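Local structure of putative type 11 methyltransferase (Sulfolobus solfataricus, 3I9F) at residues I47-I50 with A51-V55. The protein is of uncharacterised function but probably transfers methyl groups from S-adenosylmethionine, as expected of a class I, Rossmann-like methyltransferase, and binds zinc ions in the crystal. Residues are numbered along the deposited sequence; the frame is centred on the assembly and turned at random.
Sequences INVI and ALKEV. With ZN (zinc ion), chain H.
N48 reaches over the first turn of helix 49-58 and caps it, its side chain lying alongside A51. N48 CB lies 3.9 Å from A51 CB. The amide carbon CG, anti to the backbone N (chi1 178°), is thereby carried forward beside the same methyl. At the tip the two branches part in role. OD1 accepts from A51 N at 3.1 Å, an almost straight hydrogen bond (N-H...O 166°), although the donor stands above the amide plane, 76° out of it, and not on a lone pair. OD1 also takes a weak bond from I50 N, so one oxygen serves two amides of the opening turn. ND2 forms no bond across this contact and rests against the A51 methyl, 3.7 Å from A51 CB. N48 is thus the N-cap of the helix in the beta-alpha-beta unit of strand 39-45, helix 49-58 and strand 63-65, part of the Rossmann-like fold of class I methyltransferases; its own backbone N donates a hydrogen bond to OD2 of D46, two residues earlier. Beyond the cap, main-chain bonds take over: L52 N gives a weak one to N48 O, K53 N reaches V49 O at 3.3 Å, and E54 N reaches I50 O at 3.2 Å. L52 turns to the buried side, touching C26, D46 and T64, while K53 CB lies 3.3 Å from I50 O and the rest of the K53 chain, bent at several bonds, passes V49 loosely and its end leads away. E54 CG lies 3.8 Å from I50 O, and a bend at the CB-CG bond swings the carboxylate out to a zinc ion, bound by E54 OE2 at 1.9 Å, with E57 from the next turn as a second ligand.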
loop_
_atom_site.group_PDB
_atom_site.type_symbol
_atom_site.label_atom_id
_atom_site.label_comp_id
_atom_site.label_asym_id
_atom_site.label_seq_id
_atom_site.Cartn_x
_atom_site.Cartn_y
_atom_site.Cartn_z
ATOM N N ILE B 47 -10.901 -5.537 5.978
ATOM C CA ILE B 47 -10.553 -5.791 7.358
ATOM C C ILE B 47 -10.204 -7.272 7.580
ATOM O O ILE B 47 -9.364 -7.589 8.380
ATOM C CB ILE B 47 -11.697 -5.381 8.286
ATOM C CG1 ILE B 47 -11.273 -5.582 9.746
ATOM C CG2 ILE B 47 -12.967 -6.190 7.972
ATOM C CD1 ILE B 47 -11.978 -4.689 10.706
ATOM N N ASN B 48 -10.835 -8.167 6.840
ATOM C CA ASN B 48 -10.575 -9.617 6.942
ATOM C C ASN B 48 -9.201 -9.992 6.387
ATOM O O ASN B 48 -9.008 -10.008 5.185
ATOM C CB ASN B 48 -11.680 -10.402 6.216
ATOM C CG ASN B 48 -11.451 -11.927 6.234
ATOM O OD1 ASN B 48 -10.388 -12.417 6.643
ATOM N ND2 ASN B 48 -12.454 -12.673 5.816
ATOM N N VAL B 49 -8.268 -10.308 7.286
ATOM C CA VAL B 49 -6.836 -10.564 6.947
ATOM C C VAL B 49 -6.666 -11.786 6.000
ATOM O O VAL B 49 -5.858 -11.753 5.106
ATOM C CB VAL B 49 -5.946 -10.711 8.262
ATOM C CG1 VAL B 49 -4.622 -11.385 7.977
ATOM C CG2 VAL B 49 -5.679 -9.345 8.909
ATOM N N ILE B 50 -7.442 -12.843 6.190
ATOM C CA ILE B 50 -7.365 -14.018 5.324
ATOM C C ILE B 50 -7.970 -13.762 3.929
ATOM O O ILE B 50 -7.451 -14.256 2.909
ATOM C CB ILE B 50 -8.057 -15.250 5.985
ATOM C CG1 ILE B 50 -7.283 -15.685 7.240
ATOM C CG2 ILE B 50 -8.202 -16.423 4.987
ATOM C CD1 ILE B 50 -7.922 -16.863 7.988
ATOM N N ALA B 51 -9.051 -12.998 3.855
ATOM C CA ALA B 51 -9.595 -12.650 2.533
ATOM C C ALA B 51 -8.512 -11.997 1.698
ATOM O O ALA B 51 -8.359 -12.330 0.530
ATOM C CB ALA B 51 -10.824 -11.760 2.626
ATOM N N LEU B 52 -7.720 -11.126 2.310
ATOM C CA LEU B 52 -6.655 -10.443 1.587
ATOM C C LEU B 52 -5.578 -11.418 1.134
ATOM O O LEU B 52 -5.007 -11.262 0.064
ATOM C CB LEU B 52 -6.028 -9.334 2.429
ATOM C CG LEU B 52 -6.883 -8.084 2.639
ATOM C CD1 LEU B 52 -6.102 -6.930 3.357
ATOM C CD2 LEU B 52 -7.491 -7.627 1.305
ATOM N N LYS B 53 -5.309 -12.416 1.958
ATOM C CA LYS B 53 -4.282 -13.386 1.661
ATOM C C LYS B 53 -4.589 -14.089 0.325
ATOM O O LYS B 53 -3.717 -14.180 -0.541
ATOM C CB LYS B 53 -4.201 -14.408 2.792
ATOM C CG LYS B 53 -2.804 -14.672 3.291
ATOM C CD LYS B 53 -2.481 -13.869 4.598
ATOM C CE LYS B 53 -2.467 -14.734 5.884
ATOM N NZ LYS B 53 -1.080 -14.891 6.471
ATOM N N GLU B 54 -5.835 -14.548 0.182
ATOM C CA GLU B 54 -6.331 -15.188 -1.019
ATOM C C GLU B 54 -6.259 -14.254 -2.207
ATOM O O GLU B 54 -5.957 -14.694 -3.302
ATOM C CB GLU B 54 -7.776 -15.691 -0.827
ATOM C CG GLU B 54 -7.943 -16.849 0.224
ATOM C CD GLU B 54 -6.951 -18.010 0.025
ATOM O OE1 GLU B 54 -6.808 -18.440 -1.107
ATOM O OE2 GLU B 54 -6.324 -18.529 0.966
ATOM N N VAL B 55 -6.516 -12.968 -2.015
ATOM C CA VAL B 55 -6.317 -12.010 -3.116
ATOM C C VAL B 55 -4.831 -11.909 -3.502
ATOM O O VAL B 55 -4.502 -11.959 -4.661
ATOM C CB VAL B 55 -6.897 -10.613 -2.804
ATOM C CG1 VAL B 55 -6.359 -9.564 -3.789
ATOM C CG2 VAL B 55 -8.437 -10.659 -2.809
HETATM ZN ZN ZN H . -4.570 -19.078 0.699
#